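Local atomic coordinates of aminotransferase (Streptomyces pactum, PDB entry 4ZM4), a protein that belongs to the class-III aminotransferases, pyridoxal-phosphate-dependent enzymes of fold type I, and is assembled from two chains. Residues V215-V220 and Q235-L240; L221-V226 and E252-F257; G225-A230 and R388-L393. The protein carries 1 engineered substitution. All blocks are in the same frame, centred on the assembly; numbering follows the deposited sequence.

Contact 1 (V215-V220 and Q235-L240)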
loop_
_atom_site.group_PDB
_atom_site.type_symbol
_atom_site.label_atom_id
_atom_site.label_comp_id
_atom_site.label_asym_id
_atom_site.label_seq_id
_atom_site.Cartn_x
_atom_site.Cartn_y
_atom_site.Cartn_z
ATOM N N VAL B 215 -4.553 -19.124 11.915
ATOM C CA VAL B 215 -4.922 -18.225 12.966
ATOM C C VAL B 215 -4.044 -16.983 12.815
ATOM O O VAL B 215 -2.809 -17.071 12.892
ATOM C CB VAL B 215 -4.673 -18.824 14.326
ATOM C CG1 VAL B 215 -5.091 -17.831 15.402
ATOM C CG2 VAL B 215 -5.437 -20.143 14.476
ATOM N N ILE B 216 -4.664 -15.812 12.637
ATOM C CA ILE B 216 -3.902 -14.573 12.634
ATOM C C ILE B 216 -4.106 -13.854 13.968
ATOM O O ILE B 216 -5.228 -13.889 14.519
ATOM C CB ILE B 216 -4.241 -13.670 11.427
ATOM C CG1 ILE B 216 -3.331 -12.440 11.385
ATOM C CG2 ILE B 216 -5.701 -13.235 11.457
ATOM C CD1 ILE B 216 -3.209 -11.793 10.018
ATOM N N VAL B 217 -3.036 -13.221 14.482
ATOM C CA VAL B 217 -3.067 -12.666 15.811
ATOM C C VAL B 217 -2.030 -11.548 16.017
ATOM O O VAL B 217 -0.921 -11.614 15.480
ATOM C CB VAL B 217 -2.845 -13.786 16.828
ATOM C CG1 VAL B 217 -1.454 -14.346 16.685
ATOM C CG2 VAL B 217 -3.100 -13.289 18.251
ATOM N N GLU B 218 -2.418 -10.505 16.746
ATOM C CA GLU B 218 -1.478 -9.522 17.283
ATOM C C GLU B 218 -0.896 -10.123 18.537
ATOM O O GLU B 218 -1.580 -10.236 19.554
ATOM C CB GLU B 218 -2.159 -8.195 17.641
ATOM C CG GLU B 218 -2.600 -7.351 16.455
ATOM C CD GLU B 218 -3.152 -6.010 16.890
ATOM O OE1 GLU B 218 -2.481 -5.306 17.704
ATOM O OE2 GLU B 218 -4.260 -5.639 16.435
ATOM N N PRO B 219 0.398 -10.512 18.501
ATOM C CA PRO B 219 0.905 -11.260 19.667
ATOM C C PRO B 219 0.787 -10.442 20.954
ATOM O O PRO B 219 0.543 -11.006 22.010
ATOM C CB PRO B 219 2.369 -11.556 19.306
ATOM C CG PRO B 219 2.495 -11.270 17.863
ATOM C CD PRO B 219 1.441 -10.303 17.483
ATOM N N VAL B 220 1.003 -9.150 20.867
ATOM C CA VAL B 220 0.526 -8.215 21.887
ATOM C C VAL B 220 -0.576 -7.410 21.216
ATOM O O VAL B 220 -0.369 -6.851 20.143
ATOM C CB VAL B 220 1.593 -7.213 22.320
ATOM C CG1 VAL B 220 0.997 -6.182 23.272
ATOM C CG2 VAL B 220 2.743 -7.910 22.987
ATOM N N GLN B 235 1.790 -19.930 23.613
ATOM C CA GLN B 235 2.319 -21.285 23.579
ATOM C C GLN B 235 1.181 -22.208 23.140
ATOM O O GLN B 235 1.376 -23.105 22.310
ATOM C CB GLN B 235 2.876 -21.693 24.957
ATOM C CG GLN B 235 4.156 -20.948 25.357
ATOM C CD GLN B 235 3.964 -19.475 25.745
ATOM O OE1 GLN B 235 2.828 -18.963 25.860
ATOM N NE2 GLN B 235 5.073 -18.803 26.007
ATOM N N LEU B 236 0.009 -21.983 23.724
ATOM C CA LEU B 236 -1.163 -22.780 23.444
ATOM C C LEU B 236 -1.548 -22.667 21.984
ATOM O O LEU B 236 -1.913 -23.674 21.361
ATOM C CB LEU B 236 -2.337 -22.359 24.337
ATOM C CG LEU B 236 -3.660 -23.109 24.116
ATOM C CD1 LEU B 236 -3.516 -24.602 24.363
ATOM C CD2 LEU B 236 -4.756 -22.532 25.011
ATOM N N LEU B 237 -1.476 -21.451 21.444
ATOM C CA LEU B 237 -1.810 -21.204 20.048
ATOM C C LEU B 237 -0.907 -21.955 19.129
ATOM O O LEU B 237 -1.348 -22.601 18.183
ATOM C CB LEU B 237 -1.703 -19.717 19.715
ATOM C CG LEU B 237 -2.982 -18.920 19.579
ATOM C CD1 LEU B 237 -2.608 -17.456 19.341
ATOM C CD2 LEU B 237 -3.838 -19.444 18.420
ATOM N N ARG B 238 0.382 -21.859 19.395
ATOM C CA ARG B 238 1.412 -22.591 18.641
ATOM C C ARG B 238 1.172 -24.107 18.679
ATOM O O ARG B 238 1.437 -24.822 17.700
ATOM C CB ARG B 238 2.827 -22.249 19.204
ATOM C CG ARG B 238 3.998 -23.066 18.640
ATOM C CD ARG B 238 4.282 -22.792 17.177
ATOM N NE ARG B 238 3.268 -23.287 16.249
ATOM C CZ ARG B 238 3.294 -23.122 14.919
ATOM N NH1 ARG B 238 4.322 -22.505 14.310
ATOM N NH2 ARG B 238 2.296 -23.592 14.182
ATOM N N GLU B 239 0.718 -24.616 19.821
ATOM C CA GLU B 239 0.515 -26.052 19.934
ATOM C C GLU B 239 -0.693 -26.499 19.108
ATOM O O GLU B 239 -0.623 -27.483 18.405
ATOM C CB GLU B 239 0.335 -26.443 21.398
ATOM C CG GLU B 239 0.475 -27.932 21.679
ATOM C CD GLU B 239 0.203 -28.251 23.142
ATOM O OE1 GLU B 239 0.872 -27.648 24.008
ATOM O OE2 GLU B 239 -0.645 -29.108 23.435
ATOM N N LEU B 240 -1.803 -25.771 19.239
ATOM C CA LEU B 240 -3.041 -26.148 18.577
ATOM C C LEU B 240 -2.878 -26.029 17.081
ATOM O O LEU B 240 -3.177 -26.970 16.359
ATOM C CB LEU B 240 -4.226 -25.296 19.066
ATOM C CG LEU B 240 -4.666 -25.529 20.514
ATOM C CD1 LEU B 240 -5.717 -24.518 20.940
ATOM C CD2 LEU B 240 -5.203 -26.926 20.740
#
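Leu-237 reaches out from helix 233-244 and sets its two methyl groups against two valines of the neighbouring strand, Val-215 and Val-217. The closer touch is that of CD2, which lies 3.6 Å from CG1 of Val-215. The other branch leans toward the next valine, with Leu-237 CD1 4.2 Å from Val-217 CG1. A single leucine therefore forks across both residues, and it is the largest contributor to this small buried interface. Val-215 and Val-217 stand two positions apart on an extended strand and so present their isopropyl groups on the same face, while Ile-216 between them turns to the other. In Val-215 the branch CG1 is anti to the backbone N (chi1 -180°), which swings it out to the leucine.

The pairing belongs to a beta-alpha-beta crossover: strand 212-217 leads through a long loop into helix 233-244, and the chain then returns as the parallel strand 247-251, next to the first in the large mixed sheet. Val-215 and Val-217 both bond through their backbones to that returning strand, which leaves the side chains to do the packing. Residue types match the geometry. Valine, branched at CB, is at ease in an extended strand and offers a broad, short surface, while leucine branches one carbon later, clear of the helical backbone, and can span the gap between the layers, whose CA atoms are 8.3 Å apart at Val-215 and Leu-237. Phe-205 of helix 198-208 and Phe-146 of strand 142-146 pack against Val-215 as well. Just past the strand, Glu-218 enters the ligand pocket, where it touches P3B.

Contact 2 (L221-V226 and E252-F257). With P3B ((3E,4R,5R)-4,5-dihydroxy-3-{[(Z)-{3-hydroxy-2-methyl-5-[(phosphonooxy)methyl]pyridin-4(1H)-ylidene}methyl]imino}cyclohex-1-ene-1-carboxylic acid), chain H.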
loop_
_atom_site.group_PDB
_atom_site.type_symbol
_atom_site.label_atom_id
_atom_site.label_comp_id
_atom_site.label_asym_id
_atom_site.label_seq_id
_atom_site.Cartn_x
_atom_site.Cartn_y
_atom_site.Cartn_z
ATOM N N LEU B 221 -1.763 -7.386 21.801
ATOM C CA LEU B 221 -2.871 -6.625 21.231
ATOM C C LEU B 221 -2.572 -5.147 21.457
ATOM O O LEU B 221 -2.650 -4.678 22.593
ATOM C CB LEU B 221 -4.205 -7.004 21.880
ATOM C CG LEU B 221 -5.415 -6.111 21.512
ATOM C CD1 LEU B 221 -5.571 -5.994 20.010
ATOM C CD2 LEU B 221 -6.707 -6.620 22.127
ATOM N N ALA B 222 -2.247 -4.413 20.390
ATOM C CA ALA B 222 -1.914 -2.969 20.514
ATOM C C ALA B 222 -3.014 -2.000 20.031
ATOM O O ALA B 222 -3.119 -0.903 20.570
ATOM C CB ALA B 222 -0.623 -2.675 19.810
ATOM N N ASN B 223 -3.871 -2.412 19.084
ATOM C CA ASN B 223 -4.963 -1.563 18.576
ATOM C C ASN B 223 -6.247 -1.560 19.437
ATOM O O ASN B 223 -7.337 -1.190 18.978
ATOM C CB ASN B 223 -5.347 -1.993 17.153
ATOM C CG ASN B 223 -4.258 -1.759 16.142
ATOM O OD1 ASN B 223 -4.086 -0.650 15.621
ATOM N ND2 ASN B 223 -3.568 -2.804 15.791
ATOM N N ALA B 224 -6.138 -1.977 20.689
ATOM C CA ALA B 224 -7.286 -1.965 21.604
ATOM C C ALA B 224 -6.749 -2.144 23.014
ATOM O O ALA B 224 -6.957 -3.192 23.659
ATOM C CB ALA B 224 -8.273 -3.081 21.258
ATOM N N GLY B 225 -6.078 -1.097 23.486
ATOM C CA GLY B 225 -5.313 -1.152 24.721
ATOM C C GLY B 225 -4.068 -1.889 24.332
ATOM O O GLY B 225 -3.927 -2.295 23.190
ATOM N N VAL B 226 -3.165 -2.054 25.263
ATOM C CA VAL B 226 -1.961 -2.790 24.980
ATOM C C VAL B 226 -2.052 -4.024 25.849
ATOM O O VAL B 226 -1.356 -4.150 26.837
ATOM C CB VAL B 226 -0.704 -1.941 25.294
ATOM C CG1 VAL B 226 0.561 -2.786 25.233
ATOM C CG2 VAL B 226 -0.611 -0.790 24.310
ATOM N N GLU B 252 3.007 -8.789 13.323
ATOM C CA GLU B 252 3.927 -7.952 14.068
ATOM C C GLU B 252 4.143 -6.572 13.443
ATOM O O GLU B 252 5.205 -5.970 13.597
ATOM C CB GLU B 252 5.247 -8.694 14.247
ATOM C CG GLU B 252 5.104 -9.985 15.058
ATOM C CD GLU B 252 6.142 -10.120 16.147
ATOM O OE1 GLU B 252 6.411 -9.103 16.823
ATOM O OE2 GLU B 252 6.705 -11.231 16.305
ATOM N N VAL B 253 3.132 -6.066 12.756
ATOM C CA VAL B 253 3.202 -4.758 12.103
ATOM C C VAL B 253 3.563 -3.706 13.131
ATOM O O VAL B 253 4.414 -2.868 12.875
ATOM C CB VAL B 253 1.859 -4.398 11.394
ATOM C CG1 VAL B 253 1.683 -2.888 11.232
ATOM C CG2 VAL B 253 1.792 -5.060 10.027
ATOM N N ILE B 254 2.986 -3.809 14.320
ATOM C CA ILE B 254 3.312 -2.909 15.407
ATOM C C ILE B 254 4.431 -3.467 16.307
ATOM O O ILE B 254 5.398 -2.746 16.595
ATOM C CB ILE B 254 2.059 -2.568 16.237
ATOM C CG1 ILE B 254 1.219 -1.543 15.469
ATOM C CG2 ILE B 254 2.434 -1.991 17.592
ATOM C CD1 ILE B 254 -0.134 -1.296 16.108
ATOM N N THR B 255 4.326 -4.723 16.739
ATOM C CA THR B 255 5.289 -5.275 17.708
ATOM C C THR B 255 6.706 -5.573 17.153
ATOM O O THR B 255 7.693 -5.555 17.911
ATOM C CB THR B 255 4.752 -6.558 18.374
ATOM O OG1 THR B 255 4.410 -7.507 17.360
ATOM C CG2 THR B 255 3.559 -6.263 19.195
ATOM N N GLY B 256 6.821 -5.802 15.853
ATOM C CA GLY B 256 8.136 -6.100 15.254
ATOM C C GLY B 256 9.138 -4.967 15.367
ATOM O O GLY B 256 8.819 -3.816 15.113
ATOM N N PHE B 257 10.335 -5.298 15.809
ATOM C CA PHE B 257 11.392 -4.317 16.099
ATOM C C PHE B 257 10.976 -3.254 17.079
ATOM O O PHE B 257 11.610 -2.192 17.152
ATOM C CB PHE B 257 11.907 -3.641 14.836
ATOM C CG PHE B 257 12.056 -4.571 13.672
ATOM C CD1 PHE B 257 13.126 -5.444 13.588
ATOM C CD2 PHE B 257 11.103 -4.587 12.667
ATOM C CE1 PHE B 257 13.233 -6.308 12.523
ATOM C CE2 PHE B 257 11.228 -5.439 11.589
ATOM C CZ PHE B 257 12.290 -6.295 11.517
HETATM O OAH P3B H . -2.608 -0.977 6.188
HETATM P PBA P3B H . -1.537 -0.452 7.233
HETATM O OAI P3B H . -2.199 0.746 7.844
HETATM O OAC P3B H . -0.210 -0.059 6.605
HETATM O OAQ P3B H . -1.468 -1.729 8.310
HETATM C CAM P3B H . -2.655 -2.481 8.723
HETATM C CAV P3B H . -2.383 -2.997 9.966
HETATM C CAL P3B H . -2.050 -4.342 10.033
HETATM N NAP P3B H . -1.725 -4.878 11.273
HETATM C CAU P3B H . -1.714 -4.100 12.407
HETATM C CAA P3B H . -1.424 -4.641 13.631
HETATM C CAW P3B H . -2.067 -2.825 12.346
HETATM O OAE P3B H . -2.039 -2.116 13.497
HETATM C CAX P3B H . -2.382 -2.195 11.141
HETATM C CAJ P3B H . -2.767 -0.808 11.114
HETATM N NAO P3B H . -2.992 -0.097 12.270
HETATM C CAT P3B H . -3.472 1.187 12.261
HETATM C CAK P3B H . -3.963 1.883 11.122
HETATM C CAS P3B H . -4.518 3.158 11.162
HETATM C CAR P3B H . -4.936 3.831 9.999
HETATM O OAD P3B H . -5.333 5.007 10.018
HETATM O OAB P3B H . -5.010 3.285 8.925
HETATM C CAN P3B H . -4.423 3.923 12.258
HETATM C CAY P3B H . -3.787 3.340 13.530
HETATM O OAF P3B H . -4.647 3.850 14.567
HETATM C CAZ P3B H . -3.617 1.767 13.570
HETATM O OAG P3B H . -2.644 1.230 14.539
#
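Ala-222 and Ile-254 form a small apolar contact between two loops, each following one of the adjacent parallel strands 212-217 and 247-251, close to the centre of the chain and beside the bound P3B. The methyl CB of Ala-222 rests 3.8 Å from CG2 of Ile-254; alanine, with only a methyl, suits a place where the two loops come close. Ile-254 CD1 stays near the same methyl but also reaches the ligand, 3.3 Å from P3B OAE, and is near the amide of Asn-223.

That amide is the polar half of the contact. Its OD1 accepts a bond of 2.6 Å from P3B OAG, and its ND2 donates to P3B OAE at 2.8 Å with an angle of 158°, so the amide grips a cyclohexene hydroxyl and the pyridine-ring oxygen at once. Glu-218 OE2 takes ND2 as well, which should fix the amide's rotation. Val-253 lies over a face of the pyridine ring, its CB 3.6 Å from P3B NAP. Asp-251, and Gly-309 and Val-310 of the second subunit, also bond P3B. Loops meeting round P3B at the C-terminal ends of neighbouring parallel strands fit the active-site layout of fold type I enzymes.

Contact 3 (G225-A230 and R388-L393)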
loop_
_atom_site.group_PDB
_atom_site.type_symbol
_atom_site.label_atom_id
_atom_site.label_comp_id
_atom_site.label_asym_id
_atom_site.label_seq_id
_atom_site.Cartn_x
_atom_site.Cartn_y
_atom_site.Cartn_z
ATOM N N GLY B 225 -6.078 -1.097 23.486
ATOM C CA GLY B 225 -5.313 -1.152 24.721
ATOM C C GLY B 225 -4.068 -1.889 24.332
ATOM O O GLY B 225 -3.927 -2.295 23.190
ATOM N N VAL B 226 -3.165 -2.054 25.263
ATOM C CA VAL B 226 -1.961 -2.790 24.980
ATOM C C VAL B 226 -2.052 -4.024 25.849
ATOM O O VAL B 226 -1.356 -4.150 26.837
ATOM C CB VAL B 226 -0.704 -1.941 25.294
ATOM C CG1 VAL B 226 0.561 -2.786 25.233
ATOM C CG2 VAL B 226 -0.611 -0.790 24.310
ATOM N N ILE B 227 -2.925 -4.935 25.476
ATOM C CA ILE B 227 -3.147 -6.145 26.257
ATOM C C ILE B 227 -2.174 -7.243 25.826
ATOM O O ILE B 227 -2.345 -7.868 24.771
ATOM C CB ILE B 227 -4.616 -6.633 26.157
ATOM C CG1 ILE B 227 -5.559 -5.487 26.537
ATOM C CG2 ILE B 227 -4.835 -7.826 27.075
ATOM C CD1 ILE B 227 -7.029 -5.782 26.312
ATOM N N PRO B 228 -1.172 -7.509 26.664
ATOM C CA PRO B 228 -0.286 -8.602 26.354
ATOM C C PRO B 228 -0.985 -9.960 26.447
ATOM O O PRO B 228 -2.092 -10.077 26.996
ATOM C CB PRO B 228 0.810 -8.483 27.423
ATOM C CG PRO B 228 0.135 -7.858 28.590
ATOM C CD PRO B 228 -0.990 -7.014 28.044
ATOM N N PRO B 229 -0.360 -10.992 25.888
ATOM C CA PRO B 229 -1.006 -12.292 25.969
ATOM C C PRO B 229 -0.879 -12.822 27.397
ATOM O O PRO B 229 0.152 -12.612 28.045
ATOM C CB PRO B 229 -0.192 -13.135 24.993
ATOM C CG PRO B 229 1.175 -12.523 25.031
ATOM C CD PRO B 229 0.998 -11.064 25.334
ATOM N N ALA B 230 -1.915 -13.492 27.884
ATOM C CA ALA B 230 -1.881 -14.146 29.186
ATOM C C ALA B 230 -0.791 -15.210 29.188
ATOM O O ALA B 230 -0.480 -15.796 28.146
ATOM C CB ALA B 230 -3.223 -14.782 29.493
ATOM N N ARG B 388 -13.331 -6.312 25.674
ATOM C CA ARG B 388 -14.590 -6.056 26.402
ATOM C C ARG B 388 -14.349 -5.726 27.865
ATOM O O ARG B 388 -14.918 -4.772 28.386
ATOM C CB ARG B 388 -15.522 -7.246 26.313
ATOM C CG ARG B 388 -16.396 -7.188 25.084
ATOM C CD ARG B 388 -16.797 -8.567 24.639
ATOM N NE ARG B 388 -17.326 -8.505 23.297
ATOM C CZ ARG B 388 -18.572 -8.146 22.988
ATOM N NH1 ARG B 388 -19.447 -7.818 23.954
ATOM N NH2 ARG B 388 -18.955 -8.101 21.698
ATOM N N GLN B 389 -13.514 -6.518 28.524
ATOM C CA GLN B 389 -13.198 -6.282 29.918
ATOM C C GLN B 389 -12.573 -4.896 30.121
ATOM O O GLN B 389 -12.903 -4.217 31.078
ATOM C CB GLN B 389 -12.303 -7.398 30.479
ATOM C CG GLN B 389 -13.012 -8.743 30.686
ATOM C CD GLN B 389 -12.124 -9.832 31.333
ATOM O OE1 GLN B 389 -10.928 -9.630 31.619
ATOM N NE2 GLN B 389 -12.721 -10.994 31.571
ATOM N N LEU B 390 -11.685 -4.481 29.219
ATOM C CA LEU B 390 -10.987 -3.196 29.359
ATOM C C LEU B 390 -11.892 -2.033 29.047
ATOM O O LEU B 390 -11.922 -1.044 29.789
ATOM C CB LEU B 390 -9.753 -3.137 28.462
ATOM C CG LEU B 390 -9.026 -1.785 28.301
ATOM C CD1 LEU B 390 -8.526 -1.235 29.635
ATOM C CD2 LEU B 390 -7.871 -1.955 27.334
ATOM N N ALA B 391 -12.644 -2.147 27.959
ATOM C CA ALA B 391 -13.556 -1.067 27.551
ATOM C C ALA B 391 -14.543 -0.737 28.629
ATOM O O ALA B 391 -14.931 0.403 28.777
ATOM C CB ALA B 391 -14.290 -1.427 26.255
ATOM N N ALA B 392 -14.928 -1.747 29.407
ATOM C CA ALA B 392 -15.968 -1.571 30.419
ATOM C C ALA B 392 -15.493 -0.722 31.582
ATOM O O ALA B 392 -16.291 -0.101 32.224
ATOM C CB ALA B 392 -16.478 -2.919 30.910
ATOM N N LEU B 393 -14.195 -0.706 31.853
ATOM C CA LEU B 393 -13.632 0.088 32.958
ATOM C C LEU B 393 -13.429 1.541 32.611
ATOM O O LEU B 393 -13.254 2.384 33.510
ATOM C CB LEU B 393 -12.274 -0.468 33.376
ATOM C CG LEU B 393 -12.196 -1.965 33.772
ATOM C CD1 LEU B 393 -10.761 -2.359 34.095
ATOM C CD2 LEU B 393 -13.094 -2.274 34.952
#
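Leu-390 extends from helix 387-393 to meet Gly-225 and Ile-227, two residues of the long loop that joins strand 212-217 to helix 233-244. At its base, CB lies 4.4 Å from Ile-227 CD1, a loose flanking touch. CG, anti to the backbone N (chi1 170°), serves to carry the fork away from the helix and toward the loop. Of the two methyls, CD2 rather than CD1 makes the close approaches: it sits 3.7 Å from the CA of Gly-225 and 4.0 Å from Ile-227 CD1. Glycine suits this spot, since the methyl lands directly on bare backbone, and the positive phi of 77° is one that glycine adopts easily. Ile-227 meets the leucine with its chain extended beyond CG1; the two side chains run in opposing directions and meet near their ends. His-361 of strand 360-365 and Leu-418 also pack on Leu-390, while Arg-388, earlier on the same helix, is in a salt bridge with Glu-147. No hydrogen bond links the two segments. Their fit is one of shape and apolar surface, without direction, and any polar hold on loop or helix comes from other neighbours.

Overall arrangement
All three contacts are buried, but they differ in depth and chemistry. The centre of contact 2 is about 4 Å from the centre of the chain, and it alone mixes apolar packing with hydrogen bonds to a bound group; contacts 1 and 3, whose centres are about 17 and 16 Å out, are wholly apolar. Contact 1 holds a strand to its crossover helix. The ranges of contacts 2 and 3 overlap in the loop between those elements, at Gly-225 and Val-226, though of these only Gly-225 touches, and only in contact 3. The pieces interlock: Val-220 CG1 packs 3.9 Å from Val-226 CG1, and Leu-221 N is 3.1 Å from Ile-227 O, a probable hydrogen bond.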